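Local structure of Phospholipase/Carboxylesterase (Haliangium ochraceum, 4Q82) at residues A[48-56]-A[66-74]; A[80-88]-A[140-149]. The protein probably hydrolyses carboxylic ester bonds, as a phospholipase or carboxylesterase of the serine-hydrolase type with an alpha/beta fold. One frame throughout, in Å; residues are numbered along the deposited sequence. Where two conformers were deposited one is given.

Interaction 1. Residues A[48-56]-A[66-74]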
ATOM      1  N   PRO A  48      13.245 -10.516 -15.453  1.00 25.34           N
ATOM      2  CA  PRO A  48      12.574  -9.246 -15.125  1.00 24.63           C
ATOM      3  C   PRO A  48      11.246  -9.471 -14.375  1.00 23.56           C
ATOM      4  O   PRO A  48      10.680 -10.554 -14.456  1.00 23.56           O
ATOM      5  CB  PRO A  48      12.317  -8.603 -16.494  1.00 25.03           C
ATOM      6  CG  PRO A  48      13.057  -9.417 -17.495  1.00 27.02           C
ATOM      7  CD  PRO A  48      13.351 -10.757 -16.907  1.00 27.30           C
ATOM      8  N   SER A  49      10.757  -8.448 -13.674  1.00 21.70           N
ATOM      9  CA  SER A  49       9.659  -8.629 -12.733  1.00 21.48           C
ATOM     10  C   SER A  49       8.389  -9.203 -13.336  1.00 21.18           C
ATOM     11  O   SER A  49       7.654  -9.920 -12.647  1.00 22.21           O
ATOM     12  CB  SER A  49       9.350  -7.285 -12.047  1.00 21.02           C
ATOM     13  OG  SER A  49       9.099  -6.268 -13.006  1.00 20.77           O
ATOM     14  N   SER A  50       8.090  -8.907 -14.605  1.00 20.87           N
ATOM     15  CA  SER A  50       6.818  -9.396 -15.167  1.00 22.53           C
ATOM     16  C   SER A  50       6.781 -10.918 -15.240  1.00 23.29           C
ATOM     17  O   SER A  50       5.713 -11.500 -15.290  1.00 22.92           O
ATOM     18  CB  SER A  50       6.543  -8.828 -16.568  1.00 24.84           C
ATOM     19  OG  SER A  50       7.565  -9.187 -17.466  1.00 28.30           O
ATOM     20  N   ALA A  51       7.949 -11.554 -15.223  1.00 23.56           N
ATOM     21  CA  ALA A  51       8.013 -13.012 -15.270  1.00 24.94           C
ATOM     22  C   ALA A  51       7.358 -13.641 -14.050  1.00 25.62           C
ATOM     23  O   ALA A  51       6.937 -14.790 -14.099  1.00 26.68           O
ATOM     24  CB  ALA A  51       9.456 -13.472 -15.386  1.00 25.02           C
ATOM     25  N   ARG A  52       7.248 -12.889 -12.955  1.00 23.92           N
ATOM     26  CA  ARG A  52       6.666 -13.442 -11.734  1.00 23.88           C
ATOM     27  C   ARG A  52       5.375 -12.733 -11.350  1.00 22.91           C
ATOM     28  O   ARG A  52       4.975 -12.747 -10.193  1.00 22.56           O
ATOM     29  CB  ARG A  52       7.679 -13.364 -10.585  1.00 23.45           C
ATOM     30  CG  ARG A  52       8.968 -14.182 -10.838  1.00 24.91           C
ATOM     31  CD  ARG A  52      10.022 -13.951  -9.753  1.00 26.54           C
ATOM     32  NE  ARG A  52      10.411 -12.542  -9.703  1.00 24.80           N
ATOM     33  CZ  ARG A  52      11.332 -11.990 -10.487  1.00 24.70           C
ATOM     34  NH1 ARG A  52      11.984 -12.727 -11.383  1.00 24.27           N
ATOM     35  NH2 ARG A  52      11.583 -10.700 -10.390  1.00 23.18           N
ATOM     36  N   LEU A  53       4.727 -12.122 -12.331  1.00 22.53           N
ATOM     37  CA  LEU A  53       3.435 -11.456 -12.118  1.00 21.95           C
ATOM     38  C   LEU A  53       2.313 -12.343 -12.625  1.00 24.29           C
ATOM     39  O   LEU A  53       2.321 -12.718 -13.804  1.00 23.88           O
ATOM     40  CB  LEU A  53       3.413 -10.123 -12.850  1.00 21.51           C
ATOM     41  CG  LEU A  53       2.085  -9.355 -12.810  1.00 21.84           C
ATOM     42  CD1 LEU A  53       1.811  -8.918 -11.366  1.00 19.73           C
ATOM     43  CD2 LEU A  53       2.167  -8.150 -13.745  1.00 22.10           C
ATOM     44  N   SER A  54       1.374 -12.709 -11.753  1.00 24.65           N
ATOM     45  CA  SER A  54       0.270 -13.602 -12.124  1.00 26.83           C
ATOM     46  C   SER A  54      -1.084 -13.018 -11.745  1.00 26.33           C
ATOM     47  O   SER A  54      -1.241 -12.474 -10.649  1.00 25.60           O
ATOM     48  CB  SER A  54       0.411 -14.964 -11.452  1.00 28.51           C
ATOM     49  OG  SER A  54       1.662 -15.545 -11.765  1.00 29.73           O
ATOM     50  N   VAL A  55      -2.060 -13.152 -12.639  1.00 26.54           N
ATOM     51  CA  VAL A  55      -3.416 -12.689 -12.365  1.00 26.34           C
ATOM     52  C   VAL A  55      -4.140 -13.741 -11.533  1.00 28.28           C
ATOM     53  O   VAL A  55      -4.029 -14.953 -11.785  1.00 30.64           O
ATOM     54  CB  VAL A  55      -4.182 -12.387 -13.682  1.00 30.24           C
ATOM     55  CG1 VAL A  55      -4.591 -13.676 -14.398  1.00 32.95           C
ATOM     56  CG2 VAL A  55      -5.386 -11.481 -13.424  1.00 29.23           C
ATOM     57  N   ARG A  56      -4.859 -13.289 -10.514  1.00 27.21           N
ATOM     58  CA  ARG A  56      -5.599 -14.197  -9.639  1.00 29.59           C
ATOM     59  C   ARG A  56      -7.037 -13.719  -9.551  1.00 30.14           C
ATOM     60  O   ARG A  56      -7.407 -13.003  -8.619  1.00 30.25           O
ATOM     61  CB  ARG A  56      -4.966 -14.264  -8.254  1.00 29.47           C
ATOM     62  CG  ARG A  56      -3.509 -14.709  -8.260  1.00 30.40           C
ATOM     63  CD  ARG A  56      -3.390 -16.214  -8.543  1.00 34.01           C
ATOM     64  NE  ARG A  56      -1.982 -16.609  -8.536  1.00 34.85           N
ATOM     65  CZ  ARG A  56      -1.442 -17.516  -9.346  1.00 36.89           C
ATOM     66  NH1 ARG A  56      -2.191 -18.155 -10.235  1.00 38.97           N
ATOM     67  NH2 ARG A  56      -0.145 -17.794  -9.260  1.00 37.15           N
ATOM     68  N   GLY A  66     -10.414 -10.215  -6.607  1.00 24.57           N
ATOM     69  CA  GLY A  66      -9.423 -10.535  -7.629  1.00 24.15           C
ATOM     70  C   GLY A  66      -8.149  -9.736  -7.312  1.00 22.37           C
ATOM     71  O   GLY A  66      -8.229  -8.655  -6.732  1.00 21.58           O
ATOM     72  N   PHE A  67      -6.978 -10.252  -7.671  1.00 22.94           N
ATOM     73  CA  PHE A  67      -5.734  -9.505  -7.420  1.00 21.95           C
ATOM     74  C   PHE A  67      -4.606  -9.925  -8.340  1.00 22.53           C
ATOM     75  O   PHE A  67      -4.624 -11.028  -8.913  1.00 23.61           O
ATOM     76  CB  PHE A  67      -5.289  -9.664  -5.958  1.00 22.45           C
ATOM     77  CG  PHE A  67      -4.920 -11.074  -5.563  1.00 24.41           C
ATOM     78  CD1 PHE A  67      -5.897 -11.993  -5.200  1.00 26.26           C
ATOM     79  CD2 PHE A  67      -3.582 -11.470  -5.512  1.00 24.09           C
ATOM     80  CE1 PHE A  67      -5.550 -13.287  -4.815  1.00 28.28           C
ATOM     81  CE2 PHE A  67      -3.229 -12.769  -5.133  1.00 26.78           C
ATOM     82  CZ  PHE A  67      -4.217 -13.671  -4.782  1.00 28.47           C
ATOM     83  N   TRP A  68      -3.623  -9.032  -8.477  1.00 21.93           N
ATOM     84  CA  TRP A  68      -2.346  -9.351  -9.113  1.00 22.07           C
ATOM     85  C   TRP A  68      -1.379  -9.852  -8.068  1.00 22.47           C
ATOM     86  O   TRP A  68      -1.220  -9.234  -7.024  1.00 22.26           O
ATOM     87  CB  TRP A  68      -1.723  -8.126  -9.817  1.00 20.86           C
ATOM     88  CG  TRP A  68      -2.477  -7.736 -11.047  1.00 22.14           C
ATOM     89  CD1 TRP A  68      -3.444  -6.779 -11.149  1.00 21.92           C
ATOM     90  CD2 TRP A  68      -2.385  -8.353 -12.333  1.00 23.85           C
ATOM     91  NE1 TRP A  68      -3.940  -6.736 -12.437  1.00 22.13           N
ATOM     92  CE2 TRP A  68      -3.299  -7.691 -13.183  1.00 23.34           C
ATOM     93  CE3 TRP A  68      -1.600  -9.390 -12.855  1.00 25.36           C
ATOM     94  CZ2 TRP A  68      -3.458  -8.033 -14.521  1.00 24.37           C
ATOM     95  CZ3 TRP A  68      -1.748  -9.725 -14.198  1.00 26.75           C
ATOM     96  CH2 TRP A  68      -2.671  -9.051 -15.012  1.00 25.92           C
ATOM     97  N   GLU A  69      -0.717 -10.964  -8.372  1.00 21.82           N
ATOM     98  CA  GLU A  69       0.267 -11.564  -7.481  1.00 22.17           C
ATOM     99  C   GLU A  69       1.653 -11.406  -8.071  1.00 21.66           C
ATOM    100  O   GLU A  69       1.918 -11.875  -9.181  1.00 23.34           O
ATOM    101  CB  GLU A  69      -0.060 -13.041  -7.261  1.00 25.12           C
ATOM    102  CG  GLU A  69       1.002 -13.846  -6.576  1.00 25.60           C
ATOM    103  CD  GLU A  69       0.825 -15.322  -6.878  1.00 28.21           C
ATOM    104  OE1 GLU A  69      -0.068 -15.974  -6.274  1.00 29.24           O
ATOM    105  OE2 GLU A  69       1.565 -15.816  -7.754  1.00 27.92           O
ATOM    106  N   TYR A  70       2.521 -10.707  -7.347  1.00 20.02           N
ATOM    107  CA  TYR A  70       3.935 -10.637  -7.704  1.00 19.98           C
ATOM    108  C   TYR A  70       4.778 -11.350  -6.646  1.00 21.34           C
ATOM    109  O   TYR A  70       4.691 -11.029  -5.456  1.00 21.34           O
ATOM    110  CB  TYR A  70       4.440  -9.182  -7.851  1.00 18.34           C
ATOM    111  CG  TYR A  70       5.952  -9.181  -8.022  1.00 17.94           C
ATOM    112  CD1 TYR A  70       6.532  -9.643  -9.204  1.00 19.23           C
ATOM    113  CD2 TYR A  70       6.796  -8.777  -6.990  1.00 17.84           C
ATOM    114  CE1 TYR A  70       7.921  -9.655  -9.376  1.00 20.68           C
ATOM    115  CE2 TYR A  70       8.202  -8.809  -7.146  1.00 19.57           C
ATOM    116  CZ  TYR A  70       8.741  -9.245  -8.343  1.00 20.97           C
ATOM    117  OH  TYR A  70      10.106  -9.279  -8.507  1.00 22.81           O
ATOM    118  N   LEU A  71       5.595 -12.306  -7.084  1.00 22.08           N
ATOM    119  CA  LEU A  71       6.504 -13.013  -6.188  1.00 23.74           C
ATOM    120  C   LEU A  71       7.936 -12.574  -6.470  1.00 25.06           C
ATOM    121  O   LEU A  71       8.342 -12.439  -7.627  1.00 23.55           O
ATOM    122  CB  LEU A  71       6.361 -14.531  -6.347  1.00 25.52           C
ATOM    123  CG  LEU A  71       4.952 -15.088  -6.149  1.00 25.89           C
ATOM    124  CD1 LEU A  71       4.942 -16.576  -6.469  1.00 27.59           C
ATOM    125  CD2 LEU A  71       4.440 -14.831  -4.747  1.00 25.80           C
ATOM    126  N   PRO A  72       8.696 -12.295  -5.402  1.00 25.31           N
ATOM    127  CA  PRO A  72      10.072 -11.828  -5.529  1.00 25.03           C
ATOM    128  C   PRO A  72      10.987 -12.994  -5.894  1.00 27.05           C
ATOM    129  O   PRO A  72      10.593 -14.144  -5.738  1.00 28.23           O
ATOM    130  CB  PRO A  72      10.395 -11.301  -4.130  1.00 26.05           C
ATOM    131  CG  PRO A  72       9.591 -12.189  -3.236  1.00 27.25           C
ATOM    132  CD  PRO A  72       8.283 -12.407  -3.991  1.00 25.83           C
ATOM    133  N   PRO A  73      12.194 -12.697  -6.371  1.00 27.59           N
ATOM    134  CA  PRO A  73      13.120 -13.751  -6.803  1.00 31.01           C
ATOM    135  C   PRO A  73      13.347 -14.871  -5.786  1.00 33.56           C
ATOM    136  O   PRO A  73      13.368 -16.045  -6.171  1.00 34.63           O
ATOM    137  CB  PRO A  73      14.410 -12.977  -7.051  1.00 30.78           C
ATOM    138  CG  PRO A  73      13.916 -11.660  -7.566  1.00 27.63           C
ATOM    139  CD  PRO A  73      12.667 -11.362  -6.763  1.00 26.31           C
ATOM    140  N   ARG A  74      13.493 -14.523  -4.513  0.51 34.08           N
ATOM    141  CA  ARG A  74      13.806 -15.529  -3.502  0.51 36.89           C
ATOM    142  C   ARG A  74      12.584 -16.048  -2.744  0.51 36.69           C
ATOM    143  O   ARG A  74      12.730 -16.594  -1.652  0.51 38.39           O
ATOM    144  CB  ARG A  74      14.822 -14.965  -2.508  0.51 38.57           C
ATOM    145  CG  ARG A  74      16.162 -14.634  -3.139  0.51 40.07           C
ATOM    146  CD  ARG A  74      17.069 -13.879  -2.180  0.51 42.23           C
ATOM    147  NE  ARG A  74      17.818 -12.828  -2.869  0.51 43.00           N
ATOM    148  CZ  ARG A  74      19.065 -12.958  -3.315  0.51 45.43           C
ATOM    149  NH1 ARG A  74      19.723 -14.095  -3.136  0.51 48.80           N
ATOM    150  NH2 ARG A  74      19.660 -11.944  -3.933  0.51 44.92           N
TER
HETATM  151  O   HOH W   1       3.232 -14.912  -9.610  1.00 26.36           O
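The antiparallel beta hairpin at one margin of the central sheet pairs strand 53-56 with strand 67-70. Ser-54 and Glu-69 form a hydrogen-bonded pair, with Ser-54 N to Glu-69 O and Glu-69 N to Ser-54 O both 2.8 Å. Arg-56 and Phe-67 form the next one. On their face of the sheet, Arg-56 grips the Glu-69 carboxylate side-on. Its NE meets OE1 of Glu-69 from above the carboxylate plane, and its NH2 lies 3.0 Å from OE2 of Glu-69. The bend at chi2 (-74°) turns the guanidinium back to this carboxylate. Arg-56 CB sits over the centre of the Phe-67 ring, 3.6 Å from its centroid. An alanine in place of Arg-56 would probably leave the Glu-69 carboxylate without its charge partner, with the Tyr-152 hydroxyl still on OE1. On the other face, Val-55 CG2 lies over the six-membered ring of Trp-68. At the Arg-52 end of the pairing, Arg-52 NH2 gives Tyr-70 OH a nearly straight bond of 2.8 Å, in the guanidinium plane, and Pro-73 CG lies over one guanidinium face. Asp-45 pairs with Arg-52 NH1. Strand 67-70 also bonds to strand 124-128 and 53-56 is outermost, an edge hairpin consistent with an alpha/beta-hydrolase sheet.

Interaction 2. Residues A[80-88]-A[140-149]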
ATOM      1  N   ALA A  80       9.064 -13.932   3.198  1.00 32.77           N
ATOM      2  CA  ALA A  80       9.294 -12.660   2.513  1.00 30.66           C
ATOM      3  C   ALA A  80       8.474 -11.548   3.129  1.00 29.95           C
ATOM      4  O   ALA A  80       7.365 -11.794   3.594  1.00 29.46           O
ATOM      5  CB  ALA A  80       8.962 -12.787   1.030  1.00 29.91           C
ATOM      6  N   PRO A  81       8.999 -10.312   3.121  1.00 28.65           N
ATOM      7  CA  PRO A  81       8.125  -9.194   3.505  1.00 26.75           C
ATOM      8  C   PRO A  81       6.945  -9.118   2.556  1.00 25.09           C
ATOM      9  O   PRO A  81       7.047  -9.574   1.419  1.00 25.18           O
ATOM     10  CB  PRO A  81       9.030  -7.959   3.372  1.00 26.58           C
ATOM     11  CG  PRO A  81      10.159  -8.399   2.481  1.00 27.49           C
ATOM     12  CD  PRO A  81      10.348  -9.863   2.737  1.00 29.04           C
ATOM     13  N   LEU A  82       5.828  -8.574   3.028  1.00 24.01           N
ATOM     14  CA  LEU A  82       4.615  -8.506   2.236  1.00 22.57           C
ATOM     15  C   LEU A  82       4.208  -7.055   2.043  1.00 20.98           C
ATOM     16  O   LEU A  82       4.217  -6.262   2.994  1.00 20.78           O
ATOM     17  CB  LEU A  82       3.470  -9.280   2.905  1.00 23.36           C
ATOM     18  CG  LEU A  82       2.055  -9.046   2.368  1.00 22.20           C
ATOM     19  CD1 LEU A  82       1.951  -9.598   0.958  1.00 21.67           C
ATOM     20  CD2 LEU A  82       1.052  -9.750   3.280  1.00 23.78           C
HETATM   21  N   MSE A  83       3.856  -6.713   0.808  1.00 19.08           N
HETATM   22  CA  MSE A  83       3.285  -5.415   0.511  1.00 17.44           C
HETATM   23  C   MSE A  83       1.926  -5.606  -0.129  1.00 20.61           C
HETATM   24  O   MSE A  83       1.815  -6.287  -1.154  1.00 18.86           O
HETATM   25  CB  MSE A  83       4.200  -4.615  -0.431  1.00 16.54           C
HETATM   26  CG  MSE A  83       3.638  -3.247  -0.814  1.00 15.63           C
HETATM   27 SE   MSE A  83       4.694  -2.390  -2.237  0.64 20.05          SE
HETATM   28  CE  MSE A  83       6.418  -2.287  -1.314  1.00 15.29           C
ATOM     29  N   VAL A  84       0.893  -4.998   0.453  1.00 16.44           N
ATOM     30  CA  VAL A  84      -0.423  -5.044  -0.182  1.00 16.04           C
ATOM     31  C   VAL A  84      -0.743  -3.625  -0.635  1.00 17.36           C
ATOM     32  O   VAL A  84      -0.726  -2.680   0.170  1.00 17.26           O
ATOM     33  CB  VAL A  84      -1.506  -5.586   0.756  1.00 17.02           C
ATOM     34  CG1 VAL A  84      -2.899  -5.571   0.064  1.00 21.28           C
ATOM     35  CG2 VAL A  84      -1.154  -7.032   1.198  1.00 18.98           C
ATOM     36  N   PHE A  85      -0.995  -3.483  -1.931  1.00 15.92           N
ATOM     37  CA  PHE A  85      -1.214  -2.166  -2.550  1.00 14.97           C
ATOM     38  C   PHE A  85      -2.667  -2.021  -3.002  1.00 15.62           C
ATOM     39  O   PHE A  85      -3.192  -2.920  -3.686  1.00 16.74           O
ATOM     40  CB  PHE A  85      -0.285  -1.974  -3.761  1.00 14.25           C
ATOM     41  CG  PHE A  85      -0.780  -0.904  -4.720  1.00 13.40           C
ATOM     42  CD1 PHE A  85      -0.647   0.442  -4.391  1.00 12.52           C
ATOM     43  CD2 PHE A  85      -1.407  -1.248  -5.916  1.00 13.63           C
ATOM     44  CE1 PHE A  85      -1.120   1.471  -5.270  1.00 12.96           C
ATOM     45  CE2 PHE A  85      -1.885  -0.266  -6.785  1.00 13.67           C
ATOM     46  CZ  PHE A  85      -1.741   1.106  -6.468  1.00 13.00           C
ATOM     47  N   TRP A  86      -3.303  -0.892  -2.647  1.00 14.92           N
ATOM     48  CA  TRP A  86      -4.691  -0.604  -3.035  1.00 15.52           C
ATOM     49  C   TRP A  86      -4.760   0.564  -4.021  1.00 14.92           C
ATOM     50  O   TRP A  86      -4.310   1.682  -3.727  1.00 13.48           O
ATOM     51  CB  TRP A  86      -5.546  -0.304  -1.786  1.00 15.53           C
ATOM     52  CG  TRP A  86      -5.626  -1.473  -0.886  1.00 16.43           C
ATOM     53  CD1 TRP A  86      -4.741  -1.815   0.104  1.00 16.64           C
ATOM     54  CD2 TRP A  86      -6.625  -2.495  -0.902  1.00 18.86           C
ATOM     55  NE1 TRP A  86      -5.139  -2.990   0.699  1.00 18.99           N
ATOM     56  CE2 TRP A  86      -6.283  -3.432   0.093  1.00 19.93           C
ATOM     57  CE3 TRP A  86      -7.776  -2.709  -1.666  1.00 19.68           C
ATOM     58  CZ2 TRP A  86      -7.063  -4.552   0.367  1.00 22.07           C
ATOM     59  CZ3 TRP A  86      -8.541  -3.855  -1.411  1.00 22.46           C
ATOM     60  CH2 TRP A  86      -8.184  -4.745  -0.389  1.00 22.76           C
ATOM     61  N   HIS A  87      -5.357   0.290  -5.181  1.00 15.51           N
ATOM     62  CA  HIS A  87      -5.461   1.229  -6.290  1.00 14.26           C
ATOM     63  C   HIS A  87      -6.471   2.371  -6.049  1.00 13.87           C
ATOM     64  O   HIS A  87      -7.227   2.380  -5.060  1.00 14.11           O
ATOM     65  CB  HIS A  87      -5.853   0.434  -7.544  1.00 13.90           C
ATOM     66  CG  HIS A  87      -7.217  -0.176  -7.435  1.00 14.09           C
ATOM     67  ND1 HIS A  87      -8.370   0.567  -7.591  1.00 13.43           N
ATOM     68  CD2 HIS A  87      -7.617  -1.444  -7.160  1.00 14.79           C
ATOM     69  CE1 HIS A  87      -9.426  -0.220  -7.426  1.00 15.29           C
ATOM     70  NE2 HIS A  87      -8.998  -1.444  -7.167  1.00 16.26           N
ATOM     71  N   GLY A  88      -6.511   3.319  -6.980  1.00 12.88           N
ATOM     72  CA  GLY A  88      -7.449   4.418  -6.880  1.00 13.55           C
ATOM     73  C   GLY A  88      -8.783   4.136  -7.559  1.00 14.46           C
ATOM     74  O   GLY A  88      -8.958   3.121  -8.238  1.00 14.43           O
ATOM     75  N   GLU A 140     -12.896  -4.830   4.267  1.00 25.99           N
ATOM     76  CA  GLU A 140     -12.396  -5.441   3.034  1.00 26.29           C
ATOM     77  C   GLU A 140     -10.867  -5.551   3.070  1.00 25.50           C
ATOM     78  O   GLU A 140     -10.275  -6.587   2.719  1.00 25.12           O
ATOM     79  CB  GLU A 140     -12.871  -4.617   1.835  1.00 24.98           C
ATOM     80  CG  GLU A 140     -12.357  -5.050   0.458  1.00 24.85           C
ATOM     81  CD  GLU A 140     -12.886  -4.130  -0.656  1.00 24.84           C
ATOM     82  OE1 GLU A 140     -13.648  -3.174  -0.352  1.00 24.58           O
ATOM     83  OE2 GLU A 140     -12.548  -4.358  -1.832  1.00 24.61           O
ATOM     84  N   ILE A 141     -10.225  -4.488   3.538  1.00 21.88           N
ATOM     85  CA  ILE A 141      -8.774  -4.464   3.620  1.00 21.85           C
ATOM     86  C   ILE A 141      -8.285  -5.428   4.704  1.00 23.28           C
ATOM     87  O   ILE A 141      -7.310  -6.157   4.496  1.00 23.99           O
ATOM     88  CB  ILE A 141      -8.267  -3.022   3.874  1.00 20.43           C
ATOM     89  CG1 ILE A 141      -8.606  -2.147   2.655  1.00 19.47           C
ATOM     90  CG2 ILE A 141      -6.769  -2.998   4.121  1.00 20.49           C
ATOM     91  CD1 ILE A 141      -8.231  -0.692   2.831  1.00 18.23           C
ATOM     92  N   ARG A 142      -8.970  -5.449   5.853  1.00 23.31           N
ATOM     93  CA  ARG A 142      -8.647  -6.425   6.904  1.00 27.53           C
ATOM     94  C   ARG A 142      -8.724  -7.859   6.377  1.00 27.97           C
ATOM     95  O   ARG A 142      -7.807  -8.672   6.594  1.00 26.87           O
ATOM     96  CB  ARG A 142      -9.597  -6.287   8.109  1.00 30.27           C
ATOM     97  CG  ARG A 142      -9.338  -7.367   9.173  1.00 34.89           C
ATOM     98  CD  ARG A 142     -10.545  -7.689  10.015  1.00 39.67           C
ATOM     99  NE  ARG A 142     -11.718  -8.052   9.221  1.00 42.24           N
ATOM    100  CZ  ARG A 142     -12.964  -7.967   9.677  1.00 44.91           C
ATOM    101  NH1 ARG A 142     -13.177  -7.547  10.917  1.00 46.33           N
ATOM    102  NH2 ARG A 142     -13.995  -8.308   8.905  1.00 46.20           N
ATOM    103  N   ASP A 143      -9.837  -8.179   5.714  1.00 27.96           N
ATOM    104  CA  ASP A 143     -10.053  -9.544   5.258  1.00 30.81           C
ATOM    105  C   ASP A 143      -8.992  -9.932   4.230  1.00 29.69           C
ATOM    106  O   ASP A 143      -8.510 -11.063   4.235  1.00 31.21           O
ATOM    107  CB  ASP A 143     -11.453  -9.732   4.657  1.00 32.42           C
ATOM    108  CG  ASP A 143     -12.571  -9.593   5.682  1.00 34.77           C
ATOM    109  OD1 ASP A 143     -12.308  -9.610   6.906  1.00 34.40           O
ATOM    110  OD2 ASP A 143     -13.733  -9.466   5.249  1.00 36.42           O
ATOM    111  N   PHE A 144      -8.631  -9.016   3.338  1.00 27.50           N
ATOM    112  CA  PHE A 144      -7.643  -9.364   2.323  1.00 26.71           C
ATOM    113  C   PHE A 144      -6.256  -9.526   2.942  1.00 27.08           C
ATOM    114  O   PHE A 144      -5.473 -10.380   2.517  1.00 26.41           O
ATOM    115  CB  PHE A 144      -7.563  -8.322   1.185  1.00 23.87           C
ATOM    116  CG  PHE A 144      -6.695  -8.786   0.036  1.00 22.73           C
ATOM    117  CD1 PHE A 144      -5.360  -8.437  -0.026  1.00 21.58           C
ATOM    118  CD2 PHE A 144      -7.203  -9.657  -0.922  1.00 24.23           C
ATOM    119  CE1 PHE A 144      -4.539  -8.896  -1.033  1.00 26.00           C
ATOM    120  CE2 PHE A 144      -6.384 -10.123  -1.951  1.00 23.51           C
ATOM    121  CZ  PHE A 144      -5.051  -9.742  -2.002  1.00 22.32           C
ATOM    122  N   LEU A 145      -5.923  -8.689   3.920  1.00 26.52           N
ATOM    123  CA  LEU A 145      -4.667  -8.897   4.638  1.00 27.39           C
ATOM    124  C   LEU A 145      -4.643 -10.253   5.363  1.00 29.46           C
ATOM    125  O   LEU A 145      -3.600 -10.910   5.418  1.00 29.82           O
ATOM    126  CB  LEU A 145      -4.415  -7.766   5.636  1.00 27.69           C
ATOM    127  CG  LEU A 145      -3.933  -6.421   5.086  1.00 27.40           C
ATOM    128  CD1 LEU A 145      -3.950  -5.345   6.194  1.00 27.49           C
ATOM    129  CD2 LEU A 145      -2.552  -6.559   4.491  1.00 26.74           C
ATOM    130  N   ALA A 146      -5.784 -10.677   5.919  1.00 30.31           N
ATOM    131  CA  ALA A 146      -5.858 -11.979   6.582  1.00 32.28           C
ATOM    132  C   ALA A 146      -5.630 -13.098   5.573  1.00 32.73           C
ATOM    133  O   ALA A 146      -4.868 -14.036   5.826  1.00 34.22           O
ATOM    134  CB  ALA A 146      -7.200 -12.160   7.277  1.00 33.76           C
ATOM    135  N   PHE A 147      -6.299 -12.994   4.428  1.00 31.36           N
ATOM    136  CA  PHE A 147      -6.089 -13.936   3.337  1.00 31.01           C
ATOM    137  C   PHE A 147      -4.620 -14.005   2.932  1.00 29.88           C
ATOM    138  O   PHE A 147      -4.067 -15.098   2.761  1.00 31.13           O
ATOM    139  CB  PHE A 147      -6.927 -13.561   2.117  1.00 30.02           C
ATOM    140  CG  PHE A 147      -6.417 -14.166   0.835  1.00 31.05           C
ATOM    141  CD1 PHE A 147      -6.793 -15.448   0.463  1.00 33.02           C
ATOM    142  CD2 PHE A 147      -5.552 -13.452   0.006  1.00 29.48           C
ATOM    143  CE1 PHE A 147      -6.328 -16.005  -0.709  1.00 32.97           C
ATOM    144  CE2 PHE A 147      -5.085 -14.005  -1.168  1.00 29.32           C
ATOM    145  CZ  PHE A 147      -5.467 -15.287  -1.523  1.00 30.90           C
ATOM    146  N   ALA A 148      -3.992 -12.843   2.781  1.00 28.52           N
ATOM    147  CA  ALA A 148      -2.620 -12.786   2.270  1.00 28.32           C
ATOM    148  C   ALA A 148      -1.651 -13.521   3.191  1.00 30.46           C
ATOM    149  O   ALA A 148      -0.816 -14.316   2.750  1.00 31.07           O
ATOM    150  CB  ALA A 148      -2.179 -11.313   2.084  1.00 25.59           C
ATOM    151  N   VAL A 149      -1.780 -13.249   4.482  1.00 32.27           N
ATOM    152  CA  VAL A 149      -0.903 -13.830   5.479  1.00 34.98           C
ATOM    153  C   VAL A 149      -1.157 -15.335   5.609  1.00 37.22           C
ATOM    154  O   VAL A 149      -0.232 -16.106   5.855  1.00 38.85           O
ATOM    155  CB  VAL A 149      -1.090 -13.122   6.838  1.00 36.21           C
ATOM    156  CG1 VAL A 149      -0.357 -13.848   7.940  1.00 39.43           C
ATOM    157  CG2 VAL A 149      -0.594 -11.693   6.744  1.00 34.55           C
TER
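Trp-86 and Ile-141 make the CH-pi contact between strand 80-86 and helix 138-151. Ile-141 CG1 lies over one face of the indole, 3.8 Å from the centroid of the six-membered ring. The two side chains run past each other in opposite directions. Ile-141 CG2 reaches the pyrrole side, 3.8 Å from Trp-86 NE1.

The aromatic contact is with Phe-144. Its CB meets the indole edge, 3.9 Å from Trp-86 CZ2. The Phe-144 ring is turned steeply against the indole, with planes at 80°, and the pair is oblique, neither a stack nor edge-to-face. Phe-144 CG stands anti to the backbone N (chi1 -171°), which carries the ring past the indole to Val-84.

The aliphatic contacts continue down the strand. Val-84 divides its two methyls between helix residues. CG1 touches Phe-144 CD1 at 3.8 Å, and CG2 touches Leu-145 CD2 at 3.6 Å. Leu-82 sends CD2 to Ala-148 CB, also at 3.8 Å. The same methyl lies 4.3 Å from Val-149 CG2. Leu-82, Val-84 and Trp-86 are every second residue of the strand, and all three point to the helix.

One polar group borders the contact: Glu-140 OE2 lies 4.1 Å from Trp-86 CZ3, with the carboxylate nearly perpendicular to the indole. That oxygen is hydrogen-bonded by Asn-65 and His-130.

Around the contact, Leu-161 of strand 158-163 and Pro-128 of strand 124-128 touch Trp-86. Tyr-174 of helix 167-178 packs on Ile-141 and Leu-145.

No hydrogen bond joins the segments, and Trp-86 NE1 is buried without a partner. The chemistry implies that close fit and exclusion of water, not polar bonds, probably hold the helix to this strand.

How the interactions relate
Interaction 1 lies at the margin of the sheet and is partly buried. Interaction 2 lies nearer the centre of the chain and is buried; the two centres are about 14 Å apart. Both use the same mixed sheet, with strand 124-128 between strands 67-70 and 80-86. Interaction 1 is strand against strand, so backbone hydrogen bonds and charged side chains carry much of it. Interaction 2 is helix against strand and relies on apolar side chains. The two meet at Phe-67, whose CZ lies 3.7 Å from Phe-147 CE2 and whose ring meets Phe-144 edge-to-face. Helix 138-151 therefore packs on both the edge hairpin and the inner strand.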